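Local coordinates for Rio2 kinase (Chaetomium thermophilum, PDB 4GYI), which acts as an ATP-hydrolysing RIO-family kinase on the maturing pre-40S ribosomal subunit and probably phosphorylates protein serine and threonine residues, at residues K125-G130 with I161-F166; D142-R145 with S151-Y154; Y171-P176 with K313-A318; H88-A91 with D95-S98; M265-P268 with M272-D275. All blocks are in the same frame, centred on the assembly; numbering follows the deposited sequence.

Contact 1: residues K125-G130 with I161-F166; sequences KIHRLG and IKEFAF. With ADP (adenosine-5'-diphosphate), chain B; EDO (1,2-ethanediol), chain D.
Lys125 and Glu163 are joined by a salt bridge: NZ of Lys125 lies 2.9 Å from OE2 of Glu163 and meets that oxygen at its syn lone pair. A weak bond of 3.1 Å links the same NZ to Glu163 OE1, so the ammonium group sits across both carboxylate oxygens. The ammonium also grips the nucleotide, giving a hydrogen bond of 2.7 Å from Lys125 NZ to O2A on the alpha-phosphate of ADP and a weak one to O3B on the beta-phosphate. The phosphoaspartate at position 258 supplies a further acceptor. Lys125 gets there as a fully extended chain, with CG opposite the backbone N (chi1 -179°), and crosses the glutamate side chain at about a right angle.

A lysine of strand 121-127 paired with a glutamate of helix 149-172 is the conserved lysine–glutamate bridge of the protein kinase fold, which ties the helix of the N-terminal lobe to the nucleotide site. With an alanine at Lys125, Glu163 would probably lose its cationic mate and ADP O2A the ammonium that binds it.

Glu163 has further partners. His127, two residues further along the strand, brings NE2 to 2.8 Å from Glu163 OE1, which lies at the ring edge near its plane; the N-H...O angle of 123° makes this bond weak. Phe259 N donates to Glu163 OE2. In the second shell, Ala159 and Ala160, about one turn earlier in the helix, pack against the imidazole of His127, while Met190 touches the Lys125 side chain.

Contact 2: residues D142-R145 with S151-Y154; sequences DYLR and SWMY
Trp152 carries most of this contact, meeting Leu144 with the edge of its indole and Tyr143 with its five-membered ring. NE1 of Trp152 donates to the carbonyl O of Leu144 at 2.8 Å, with an N-H...O angle of 155°. The acceptor lies close to the indole plane, and the donor in turn lies in the plane of the carbonyl group, so the two flat units are well aligned for the bond. The indole is swung into place with CG opposite the carbonyl carbon of its own residue (chi1 -71°), which carries the ring from helix 149-172 toward the chain that leaves strand 142-143.

Leu144 adds an apolar touch beside the polar one: its CB lies 4.0 Å from CZ2 of Trp152, on the benzo side of the indole. Tyr143 approaches from the strand, placing CB 4.2 Å from Trp152 CD1. Its ring and the five-membered ring of Trp152 have centroids 5.9 Å apart and planes inclined at 48°, an oblique pairing. Tyr79 of helix 79-92 stacks on Tyr143 and also touches Trp152, bringing the N-terminal domain to this junction.

A phenylalanine in place of Trp152 would keep an aromatic ring but is likely to leave the Leu144 carbonyl without its indole donor. The contact thus joins a short two-stranded antiparallel sheet, formed by 131-132 and 142-143, to the helix by one directed hydrogen bond flanked by apolar contacts from Tyr143 and Leu144. Burial of the indole N-H is paid for by a backbone oxygen, which should fix the ring's rotation more firmly than packing alone.

Contact 3: residues Y171-P176 with K313-A318; sequences YEEGFP and KRLDAA
Leu315 points the forked end of its side chain at Glu173, with both methyls, CD1 and CD2, 3.6 Å from CG of Glu173. The two side chains pass each other at a slant, and the aliphatic part of the glutamate, not its carboxylate, does the touching. A bend in the glutamate chain (chi2 -52°) then lays the carboxylate against the methylenes of Lys313, the two side chains crossing at about a right angle: OE1 of Glu173 is 3.8 Å from CD of Lys313. The lysine end leads away, leaving NZ of Lys313 6.0 Å from Glu173 OE1, so the opposite charges do not touch, though some long-range attraction is likely.

Gly174, at positive phi, is the first residue to leave helical backbone angles after helix 149-172 and forms a Schellman motif, which turns the chain so that Phe175 comes round beside the glutamate; CB of Glu173 lies at the edge of the Phe175 ring, in its plane.

Phe175 adds a smaller touch to Leu315, which also packs on Leu170 and Leu226. Its CE2 lies 3.8 Å from CD1 of Leu315, an oblique approach. Arg220 makes a cation-pi contact with this ring and His224 meets it edge-to-face, so helix 207-223 and the turn after it help enclose the cluster. In the loop 313-318 itself, Arg314 grips Asp316 side-on: NE bonds to OD1 at 3.2 Å, while NH2 reaches OD2 at 2.9 Å, each oxygen offering its syn lone pair.

Contact 4: residues H88-A91 with D95-S98; sequences HTHA and DVYS
The carbonyl O of His90 receives two backbone N-H groups, from Asp95 N at 2.8 Å and Val96 N at 3.2 Å, as the chain folds back on the end of helix 79-92. Asp95 N arrives almost head-on, with a C=O...N angle of 164°, whereas Val96 N comes from above the carbonyl plane and off the lone pairs. A CA-H...O contact lies beside these bonds: CA of Ala91 is 3.3 Å from Val96 O.

Among the side chains, Val96 turns CG2 to within 3.7 Å of CB of His90; chi1 of 169° puts CG1 opposite the backbone N and leaves CG2 as the methyl that meets the histidine. This compact turn connects the N-terminal helix-turn-helix-type domain to the first strand of the kinase sheet. Just beyond it, Tyr97 and Ser98 both face Ala115 in a classic beta bulge, where strand 98-105 begins to pair with strand 109-115. Val96 packs on Val114 and Val189, thus reaching two strands of that sheet.

The imidazole leads away from the turn, its NE2 bonded to Thr187 OG1. On its other nitrogen, a water 2.9 Å from His90 ND1 donates to Asp95 OD2 at 2.7 Å, bridging ring and carboxylate without direct contact. A second water donates to both Ala91 O and Val96 O, at 2.7 Å from the former.

Contact 5: residues M265-P268 with M272-D275; sequences MDHP and MYFD
His267 and Tyr273 form an edge-to-face (T-shaped) aromatic pair, where the loop after strand 263-264 turns into helix 270-289 in the RIO kinase domain. The edge of the tyrosine ring meets the face of the imidazole: centroids are 5.2 Å apart and the planes stand at 83°. CE2 of Tyr273 makes the approach, 3.7 Å from CE1 of His267 and displaced toward the imidazole rim. With CG opposite the backbone N (chi1 -172°), the histidine ring reaches out to the helix.

Aliphatic groups lie on further faces of both rings. CD of Pro268 lies over the opposite face of His267, toward its rim, and CE of Met272 sits over the centre of the Tyr273 ring. ND1 of His267 is hydrogen-bonded to Asn269 N, which should restrict the ring's rotation.

The apolar contact is between Met265 and Phe274. Phe274 packs as well on Ile218 and Leu219 of helix 207-223, and on Tyr300 and Ala303 of helix 300-304. Met265, its chain folded back at each torsion, reaches this ring obliquely, with SD 4.4 Å from CD1 of Phe274.

In the fold
Helix 149-172 is shared by contacts 1, 2 and 3. Contact 1 lies at the nucleotide, its centre about 3 Å from that of the chain, with the Lys125 side chain about 6 Å from the magnesium ion. Contact 2, its centre 14 Å away, joins it directly: Gly130 O lies 2.9 Å from Leu144 N, a probable hydrogen bond. Toward the other end of the helix, Phe166 packs on Leu315 of contact 3. That contact meets contact 5 through a salt bridge, Arg314 NH2 to Asp266 OD2, at 2.7 Å. Contact 4 stands apart, its centre 38 Å from that of contact 5, yet the His90 side chain is only about 9 Å from that of Lys125.

Contact 1: residues K125-G130 with I161-F166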
# COMPACT_ATOMS: atom_id res chain seq x y z
N LYS A 125 -0.44 0.19 -6.61
CA LYS A 125 -1.25 0.15 -5.39
C LYS A 125 -1.37 1.56 -4.85
O LYS A 125 -0.38 2.27 -4.74
CB LYS A 125 -0.63 -0.77 -4.33
CG LYS A 125 -1.45 -0.88 -3.02
CD LYS A 125 -0.80 -1.89 -2.08
CE LYS A 125 -1.52 -2.00 -0.72
NZ LYS A 125 -1.04 -3.20 0.04
N ILE A 126 -2.60 1.98 -4.55
CA ILE A 126 -2.86 3.31 -4.03
C ILE A 126 -3.43 3.19 -2.63
O ILE A 126 -4.49 2.62 -2.45
CB ILE A 126 -3.88 4.06 -4.92
CG1 ILE A 126 -3.36 4.11 -6.37
CG2 ILE A 126 -4.12 5.47 -4.38
CD1 ILE A 126 -4.32 4.78 -7.36
N HIS A 127 -2.73 3.71 -1.62
CA HIS A 127 -3.21 3.58 -0.26
C HIS A 127 -4.32 4.58 0.05
O HIS A 127 -4.25 5.75 -0.34
CB HIS A 127 -2.06 3.72 0.74
CG HIS A 127 -1.14 2.54 0.77
ND1 HIS A 127 -1.36 1.45 1.58
CD2 HIS A 127 -0.00 2.27 0.09
CE1 HIS A 127 -0.39 0.56 1.41
NE2 HIS A 127 0.45 1.04 0.51
N ARG A 128 -5.34 4.08 0.76
CA ARG A 128 -6.57 4.80 1.04
C ARG A 128 -6.96 4.79 2.52
O ARG A 128 -8.11 4.53 2.85
CB ARG A 128 -7.71 4.15 0.24
CG ARG A 128 -7.51 4.27 -1.27
CD ARG A 128 -7.60 5.72 -1.76
NE ARG A 128 -7.69 5.77 -3.22
CZ ARG A 128 -7.31 6.80 -3.98
NH1 ARG A 128 -6.79 7.90 -3.42
NH2 ARG A 128 -7.44 6.72 -5.30
N LEU A 129 -6.02 5.08 3.41
CA LEU A 129 -6.32 5.16 4.84
C LEU A 129 -7.41 6.21 5.07
O LEU A 129 -7.40 7.25 4.42
CB LEU A 129 -5.04 5.52 5.63
CG LEU A 129 -4.07 4.40 6.00
CD1 LEU A 129 -3.64 3.61 4.78
CD2 LEU A 129 -2.84 4.95 6.68
N GLY A 130 -8.35 5.95 5.97
CA GLY A 130 -9.41 6.91 6.26
C GLY A 130 -10.71 6.68 5.51
O GLY A 130 -11.75 7.24 5.86
N ILE A 161 5.38 4.37 1.82
CA ILE A 161 6.80 4.38 2.09
C ILE A 161 7.23 3.17 2.90
O ILE A 161 8.22 2.50 2.58
CB ILE A 161 7.21 5.67 2.82
CG1 ILE A 161 7.15 6.85 1.85
CG2 ILE A 161 8.63 5.55 3.38
CD1 ILE A 161 7.40 8.18 2.52
N LYS A 162 6.46 2.88 3.96
CA LYS A 162 6.72 1.72 4.80
C LYS A 162 6.65 0.41 4.03
O LYS A 162 7.57 -0.41 4.09
CB LYS A 162 5.74 1.67 5.98
CG LYS A 162 5.94 0.44 6.87
CD LYS A 162 5.37 0.63 8.28
CE LYS A 162 5.17 -0.70 8.99
NZ LYS A 162 4.43 -0.59 10.27
N GLU A 163 5.55 0.22 3.31
CA GLU A 163 5.35 -1.04 2.57
C GLU A 163 6.44 -1.25 1.54
O GLU A 163 6.91 -2.38 1.32
CB GLU A 163 3.94 -1.09 1.93
CG GLU A 163 3.73 -2.27 0.94
CD GLU A 163 2.26 -2.50 0.54
OE1 GLU A 163 1.54 -1.52 0.26
OE2 GLU A 163 1.82 -3.67 0.49
N PHE A 164 6.86 -0.17 0.90
CA PHE A 164 7.84 -0.28 -0.16
C PHE A 164 9.19 -0.68 0.45
O PHE A 164 9.90 -1.53 -0.09
CB PHE A 164 7.92 1.04 -0.93
CG PHE A 164 8.81 0.97 -2.16
CD1 PHE A 164 8.33 0.45 -3.35
CD2 PHE A 164 10.11 1.48 -2.12
CE1 PHE A 164 9.14 0.41 -4.49
CE2 PHE A 164 10.92 1.44 -3.26
CZ PHE A 164 10.43 0.90 -4.44
N ALA A 165 9.52 -0.09 1.60
CA ALA A 165 10.78 -0.39 2.26
C ALA A 165 10.81 -1.86 2.69
O ALA A 165 11.84 -2.52 2.58
CB ALA A 165 10.95 0.52 3.47
N PHE A 166 9.69 -2.36 3.19
CA PHE A 166 9.62 -3.75 3.59
C PHE A 166 9.63 -4.68 2.41
O PHE A 166 10.22 -5.75 2.48
CB PHE A 166 8.41 -4.03 4.48
CG PHE A 166 8.64 -3.63 5.90
CD1 PHE A 166 9.89 -3.78 6.48
CD2 PHE A 166 7.62 -3.10 6.65
CE1 PHE A 166 10.11 -3.40 7.79
CE2 PHE A 166 7.84 -2.73 7.96
CZ PHE A 166 9.09 -2.87 8.53
PB ADP B . -5.12 -4.21 0.43
O1B ADP B . -6.19 -3.24 -0.00
O2B ADP B . -5.55 -5.50 1.09
O3B ADP B . -4.05 -3.36 1.25
PA ADP B . -3.30 -5.84 -1.11
O1A ADP B . -3.65 -6.88 -0.09
O2A ADP B . -1.84 -5.43 -1.25
O3A ADP B . -4.23 -4.54 -0.90
O5' ADP B . -3.90 -6.34 -2.51
C5' ADP B . -5.30 -6.63 -2.62
C4' ADP B . -5.53 -7.69 -3.70
O4' ADP B . -4.95 -7.26 -4.94
C3' ADP B . -4.87 -9.04 -3.40
O3' ADP B . -5.68 -9.91 -2.60
C2' ADP B . -4.63 -9.61 -4.79
O2' ADP B . -5.86 -10.10 -5.34
C1' ADP B . -4.33 -8.38 -5.60
N9 ADP B . -2.90 -8.05 -5.68
C8 ADP B . -2.26 -7.11 -4.96
N7 ADP B . -0.95 -7.02 -5.30
C5 ADP B . -0.76 -7.92 -6.29
C6 ADP B . 0.38 -8.34 -7.12
N6 ADP B . 1.59 -7.77 -6.96
N1 ADP B . 0.16 -9.31 -8.03
C2 ADP B . -1.05 -9.89 -8.21
N3 ADP B . -2.13 -9.54 -7.50
C4 ADP B . -2.04 -8.59 -6.54
C1 EDO D . -6.08 9.29 1.45
O1 EDO D . -5.87 8.00 2.05
C2 EDO D . -6.13 9.12 -0.06
O2 EDO D . -5.01 8.35 -0.45

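Contact 2: residues D142-R145 with S151-Y154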
# COMPACT_ATOMS: atom_id res chain seq x y z
N ASP A 142 -16.15 7.81 1.14
CA ASP A 142 -15.95 9.03 1.92
C ASP A 142 -14.73 8.83 2.81
O ASP A 142 -14.22 7.72 2.92
CB ASP A 142 -17.17 9.33 2.80
CG ASP A 142 -18.42 9.66 1.99
OD1 ASP A 142 -19.22 8.73 1.71
OD2 ASP A 142 -18.62 10.84 1.65
N TYR A 143 -14.26 9.91 3.44
CA TYR A 143 -13.21 9.79 4.43
C TYR A 143 -13.70 10.23 5.79
O TYR A 143 -14.43 11.21 5.92
CB TYR A 143 -11.95 10.55 4.00
CG TYR A 143 -11.27 9.85 2.86
CD1 TYR A 143 -10.14 9.07 3.06
CD2 TYR A 143 -11.80 9.93 1.57
CE1 TYR A 143 -9.53 8.42 2.01
CE2 TYR A 143 -11.20 9.29 0.51
CZ TYR A 143 -10.06 8.54 0.73
OH TYR A 143 -9.47 7.90 -0.34
N LEU A 144 -13.29 9.48 6.80
CA LEU A 144 -13.67 9.74 8.17
C LEU A 144 -13.17 11.10 8.60
O LEU A 144 -11.97 11.38 8.56
CB LEU A 144 -13.08 8.65 9.06
CG LEU A 144 -13.32 8.85 10.55
CD1 LEU A 144 -14.80 8.89 10.76
CD2 LEU A 144 -12.68 7.72 11.35
N ARG A 145 -14.08 11.97 9.03
CA ARG A 145 -13.71 13.34 9.36
C ARG A 145 -13.16 13.58 10.77
O ARG A 145 -13.27 14.69 11.28
CB ARG A 145 -14.88 14.30 9.09
CG ARG A 145 -14.73 15.11 7.82
CD ARG A 145 -15.39 14.45 6.61
NE ARG A 145 -16.77 14.89 6.43
CZ ARG A 145 -17.50 14.64 5.34
NH1 ARG A 145 -16.98 13.97 4.32
NH2 ARG A 145 -18.76 15.08 5.28
N SER A 151 -4.19 15.19 6.62
CA SER A 151 -3.72 14.15 7.54
C SER A 151 -3.87 12.76 6.94
O SER A 151 -2.95 11.95 7.03
CB SER A 151 -4.43 14.21 8.90
OG SER A 151 -4.24 15.48 9.51
N TRP A 152 -5.02 12.47 6.31
CA TRP A 152 -5.18 11.16 5.66
C TRP A 152 -4.18 10.93 4.53
O TRP A 152 -3.65 9.84 4.38
CB TRP A 152 -6.60 10.96 5.13
CG TRP A 152 -7.63 10.76 6.21
CD1 TRP A 152 -8.72 11.53 6.44
CD2 TRP A 152 -7.63 9.74 7.22
NE1 TRP A 152 -9.42 11.05 7.52
CE2 TRP A 152 -8.78 9.94 8.01
CE3 TRP A 152 -6.79 8.67 7.52
CZ2 TRP A 152 -9.10 9.12 9.11
CZ3 TRP A 152 -7.11 7.84 8.61
CH2 TRP A 152 -8.25 8.08 9.39
N MET A 153 -3.91 11.99 3.77
CA MET A 153 -2.94 11.95 2.69
C MET A 153 -1.57 11.67 3.25
O MET A 153 -0.85 10.83 2.72
CB MET A 153 -2.90 13.29 1.94
CG MET A 153 -4.07 13.49 1.00
SD MET A 153 -3.96 15.13 0.25
CE MET A 153 -5.42 15.11 -0.75
N TYR A 154 -1.21 12.36 4.33
CA TYR A 154 0.07 12.15 5.00
C TYR A 154 0.22 10.71 5.47
O TYR A 154 1.28 10.11 5.32
CB TYR A 154 0.20 13.12 6.16
CG TYR A 154 1.11 12.73 7.32
CD1 TYR A 154 2.48 12.94 7.27
CD2 TYR A 154 0.57 12.24 8.50
CE1 TYR A 154 3.31 12.63 8.36
CE2 TYR A 154 1.38 11.92 9.60
CZ TYR A 154 2.75 12.12 9.52
OH TYR A 154 3.55 11.79 10.59

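Contact 3: residues Y171-P176 with K313-A318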
# COMPACT_ATOMS: atom_id res chain seq x y z
N TYR A 171 12.27 -8.71 -0.52
CA TYR A 171 12.61 -9.16 -1.86
C TYR A 171 14.11 -9.47 -1.99
O TYR A 171 14.50 -10.48 -2.57
CB TYR A 171 12.20 -8.12 -2.90
CG TYR A 171 12.46 -8.55 -4.32
CD1 TYR A 171 11.58 -9.40 -4.97
CD2 TYR A 171 13.58 -8.11 -5.01
CE1 TYR A 171 11.82 -9.81 -6.27
CE2 TYR A 171 13.82 -8.51 -6.31
CZ TYR A 171 12.93 -9.37 -6.93
OH TYR A 171 13.16 -9.77 -8.23
N GLU A 172 14.94 -8.61 -1.42
CA GLU A 172 16.39 -8.80 -1.50
C GLU A 172 16.90 -9.96 -0.63
O GLU A 172 17.88 -10.62 -0.98
CB GLU A 172 17.12 -7.49 -1.18
CG GLU A 172 16.98 -6.45 -2.30
CD GLU A 172 17.19 -5.01 -1.81
OE1 GLU A 172 17.20 -4.79 -0.58
OE2 GLU A 172 17.34 -4.11 -2.67
N GLU A 173 16.21 -10.24 0.47
CA GLU A 173 16.55 -11.41 1.27
C GLU A 173 16.15 -12.75 0.65
O GLU A 173 16.48 -13.80 1.19
CB GLU A 173 15.97 -11.30 2.67
CG GLU A 173 16.69 -10.29 3.51
CD GLU A 173 18.18 -10.53 3.51
OE1 GLU A 173 18.91 -9.73 2.88
OE2 GLU A 173 18.63 -11.52 4.14
N GLY A 174 15.42 -12.72 -0.45
CA GLY A 174 14.96 -13.95 -1.08
C GLY A 174 13.56 -14.43 -0.68
O GLY A 174 13.19 -15.56 -0.97
N PHE A 175 12.79 -13.58 -0.01
CA PHE A 175 11.39 -13.91 0.32
C PHE A 175 10.50 -13.87 -0.92
O PHE A 175 10.75 -13.09 -1.84
CB PHE A 175 10.83 -12.94 1.34
CG PHE A 175 11.29 -13.18 2.73
CD1 PHE A 175 10.51 -13.88 3.63
CD2 PHE A 175 12.51 -12.67 3.17
CE1 PHE A 175 10.93 -14.09 4.93
CE2 PHE A 175 12.93 -12.87 4.47
CZ PHE A 175 12.14 -13.59 5.35
N PRO A 176 9.45 -14.71 -0.95
CA PRO A 176 8.54 -14.70 -2.10
C PRO A 176 7.53 -13.53 -1.98
O PRO A 176 6.46 -13.68 -1.40
CB PRO A 176 7.85 -16.05 -2.02
CG PRO A 176 7.84 -16.37 -0.52
CD PRO A 176 9.10 -15.75 0.04
N LYS A 313 19.62 -11.60 8.89
CA LYS A 313 19.61 -10.15 8.86
C LYS A 313 18.29 -9.63 9.43
O LYS A 313 17.22 -10.13 9.10
CB LYS A 313 19.78 -9.67 7.41
CG LYS A 313 20.09 -8.20 7.30
CD LYS A 313 20.15 -7.72 5.86
CE LYS A 313 20.63 -6.27 5.78
NZ LYS A 313 20.01 -5.41 6.85
N ARG A 314 18.37 -8.63 10.30
CA ARG A 314 17.18 -8.06 10.92
C ARG A 314 16.51 -7.09 9.95
O ARG A 314 16.98 -5.96 9.78
CB ARG A 314 17.54 -7.30 12.20
CG ARG A 314 18.11 -8.17 13.31
CD ARG A 314 17.01 -8.91 14.06
NE ARG A 314 16.03 -8.00 14.66
CZ ARG A 314 16.02 -7.63 15.94
NH1 ARG A 314 16.93 -8.09 16.79
NH2 ARG A 314 15.08 -6.79 16.37
N LEU A 315 15.42 -7.53 9.33
CA LEU A 315 14.75 -6.72 8.31
C LEU A 315 13.91 -5.61 8.91
O LEU A 315 13.51 -4.68 8.21
CB LEU A 315 13.88 -7.60 7.42
CG LEU A 315 14.70 -8.69 6.72
CD1 LEU A 315 13.91 -9.35 5.61
CD2 LEU A 315 15.96 -8.06 6.18
N ASP A 316 13.66 -5.70 10.22
CA ASP A 316 12.82 -4.73 10.91
C ASP A 316 13.53 -3.41 11.16
O ASP A 316 13.09 -2.59 11.97
CB ASP A 316 12.29 -5.32 12.22
CG ASP A 316 13.39 -5.94 13.06
OD1 ASP A 316 14.44 -6.32 12.48
OD2 ASP A 316 13.21 -6.06 14.29
N ALA A 317 14.64 -3.20 10.45
CA ALA A 317 15.40 -1.97 10.54
C ALA A 317 15.39 -1.25 9.20
O ALA A 317 16.06 -0.22 9.04
CB ALA A 317 16.81 -2.26 10.99
N ALA A 318 14.64 -1.79 8.24
CA ALA A 318 14.54 -1.21 6.91
C ALA A 318 13.88 0.17 6.96
O ALA A 318 14.10 1.02 6.10
CB ALA A 318 13.77 -2.14 5.98

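Contact 4: residues H88-A91 with D95-S98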
# COMPACT_ATOMS: atom_id res chain seq x y z
N HIS A 88 1.72 11.14 -12.52
CA HIS A 88 2.59 12.00 -13.31
C HIS A 88 4.06 11.68 -13.03
O HIS A 88 4.89 11.58 -13.94
CB HIS A 88 2.29 13.46 -12.97
CG HIS A 88 2.84 14.43 -13.97
ND1 HIS A 88 2.38 14.50 -15.26
CD2 HIS A 88 3.83 15.35 -13.86
CE1 HIS A 88 3.05 15.44 -15.91
NE2 HIS A 88 3.93 15.97 -15.08
N THR A 89 4.36 11.51 -11.75
CA THR A 89 5.71 11.16 -11.33
C THR A 89 6.09 9.79 -11.89
O THR A 89 7.20 9.61 -12.40
CB THR A 89 5.83 11.19 -9.80
OG1 THR A 89 5.64 12.54 -9.35
CG2 THR A 89 7.20 10.71 -9.33
N HIS A 90 5.18 8.82 -11.80
CA HIS A 90 5.47 7.49 -12.35
C HIS A 90 5.65 7.55 -13.88
O HIS A 90 6.49 6.85 -14.43
CB HIS A 90 4.37 6.49 -12.01
CG HIS A 90 4.28 6.15 -10.56
ND1 HIS A 90 5.36 5.70 -9.83
CD2 HIS A 90 3.23 6.16 -9.71
CE1 HIS A 90 4.98 5.47 -8.59
NE2 HIS A 90 3.69 5.74 -8.48
N ALA A 91 4.84 8.37 -14.54
CA ALA A 91 4.96 8.56 -15.98
C ALA A 91 6.30 9.18 -16.34
O ALA A 91 6.99 8.71 -17.25
CB ALA A 91 3.83 9.44 -16.50
N ASP A 95 7.99 4.71 -15.37
CA ASP A 95 7.59 3.47 -14.74
C ASP A 95 6.19 3.07 -15.19
O ASP A 95 5.86 1.88 -15.25
CB ASP A 95 7.70 3.58 -13.21
CG ASP A 95 9.16 3.67 -12.75
OD1 ASP A 95 9.99 2.85 -13.21
OD2 ASP A 95 9.49 4.58 -11.95
N VAL A 96 5.39 4.07 -15.55
CA VAL A 96 4.03 3.82 -16.00
C VAL A 96 3.77 4.52 -17.32
O VAL A 96 4.01 5.72 -17.43
CB VAL A 96 3.01 4.33 -14.97
CG1 VAL A 96 1.61 4.30 -15.58
CG2 VAL A 96 3.07 3.49 -13.70
N TYR A 97 3.29 3.78 -18.31
CA TYR A 97 2.97 4.38 -19.60
C TYR A 97 1.46 4.50 -19.81
O TYR A 97 0.98 5.50 -20.34
CB TYR A 97 3.61 3.58 -20.74
CG TYR A 97 3.37 4.16 -22.11
CD1 TYR A 97 3.96 5.37 -22.48
CD2 TYR A 97 2.57 3.51 -23.03
CE1 TYR A 97 3.74 5.91 -23.74
CE2 TYR A 97 2.35 4.05 -24.29
CZ TYR A 97 2.94 5.25 -24.64
OH TYR A 97 2.72 5.79 -25.89
N SER A 98 0.74 3.46 -19.39
CA SER A 98 -0.71 3.42 -19.50
C SER A 98 -1.31 2.77 -18.26
O SER A 98 -0.64 2.03 -17.53
CB SER A 98 -1.14 2.61 -20.71
OG SER A 98 -0.59 1.32 -20.63
O HOH W 1 8.08 6.35 -10.57
O HOH W 2 5.68 7.61 -19.34

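Contact 5: residues M265-P268 with M272-D275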
# COMPACT_ATOMS: atom_id res chain seq x y z
N MET A 265 9.46 -8.07 15.68
CA MET A 265 9.30 -9.06 16.75
C MET A 265 9.54 -8.44 18.12
O MET A 265 9.24 -9.05 19.14
CB MET A 265 10.24 -10.26 16.55
CG MET A 265 9.81 -11.22 15.46
SD MET A 265 8.49 -12.36 15.95
CE MET A 265 9.35 -13.27 17.25
N ASP A 266 10.09 -7.23 18.14
CA ASP A 266 10.33 -6.50 19.38
C ASP A 266 9.16 -5.60 19.78
O ASP A 266 9.27 -4.83 20.74
CB ASP A 266 11.58 -5.63 19.26
CG ASP A 266 12.86 -6.43 19.34
OD1 ASP A 266 12.90 -7.43 20.09
OD2 ASP A 266 13.83 -6.07 18.64
N HIS A 267 8.05 -5.66 19.04
CA HIS A 267 6.90 -4.81 19.32
C HIS A 267 6.30 -5.23 20.64
O HIS A 267 6.24 -6.42 20.92
CB HIS A 267 5.87 -4.93 18.21
CG HIS A 267 4.74 -3.95 18.32
ND1 HIS A 267 3.78 -4.03 19.30
CD2 HIS A 267 4.41 -2.89 17.54
CE1 HIS A 267 2.92 -3.04 19.15
NE2 HIS A 267 3.27 -2.34 18.08
N PRO A 268 5.87 -4.26 21.46
CA PRO A 268 5.30 -4.57 22.78
C PRO A 268 4.18 -5.60 22.70
O PRO A 268 4.03 -6.42 23.59
CB PRO A 268 4.75 -3.22 23.24
CG PRO A 268 5.62 -2.22 22.58
CD PRO A 268 5.97 -2.81 21.24
N MET A 272 0.85 -11.13 20.69
CA MET A 272 -0.51 -11.09 20.18
C MET A 272 -0.51 -11.11 18.64
O MET A 272 -1.29 -11.85 18.02
CB MET A 272 -1.26 -9.87 20.74
CG MET A 272 -2.68 -9.66 20.18
SD MET A 272 -2.81 -8.83 18.56
CE MET A 272 -2.22 -7.19 18.96
N TYR A 273 0.36 -10.32 18.01
CA TYR A 273 0.41 -10.26 16.54
C TYR A 273 0.89 -11.59 15.93
O TYR A 273 0.31 -12.08 14.95
CB TYR A 273 1.28 -9.10 16.04
CG TYR A 273 0.71 -7.72 16.30
CD1 TYR A 273 -0.42 -7.26 15.62
CD2 TYR A 273 1.32 -6.85 17.21
CE1 TYR A 273 -0.94 -6.00 15.86
CE2 TYR A 273 0.80 -5.58 17.46
CZ TYR A 273 -0.32 -5.16 16.78
OH TYR A 273 -0.83 -3.90 17.03
N PHE A 274 1.94 -12.16 16.50
CA PHE A 274 2.39 -13.49 16.09
C PHE A 274 1.24 -14.50 16.17
O PHE A 274 0.88 -15.11 15.16
CB PHE A 274 3.56 -13.95 16.95
CG PHE A 274 4.17 -15.25 16.51
CD1 PHE A 274 5.16 -15.28 15.55
CD2 PHE A 274 3.74 -16.46 17.06
CE1 PHE A 274 5.73 -16.48 15.13
CE2 PHE A 274 4.29 -17.66 16.65
CZ PHE A 274 5.30 -17.66 15.68
N ASP A 275 0.68 -14.67 17.37
CA ASP A 275 -0.33 -15.69 17.61
C ASP A 275 -1.52 -15.52 16.68
O ASP A 275 -2.14 -16.49 16.25
CB ASP A 275 -0.82 -15.65 19.05
CG ASP A 275 0.19 -16.23 20.03
OD1 ASP A 275 1.03 -17.05 19.61
OD2 ASP A 275 0.13 -15.87 21.23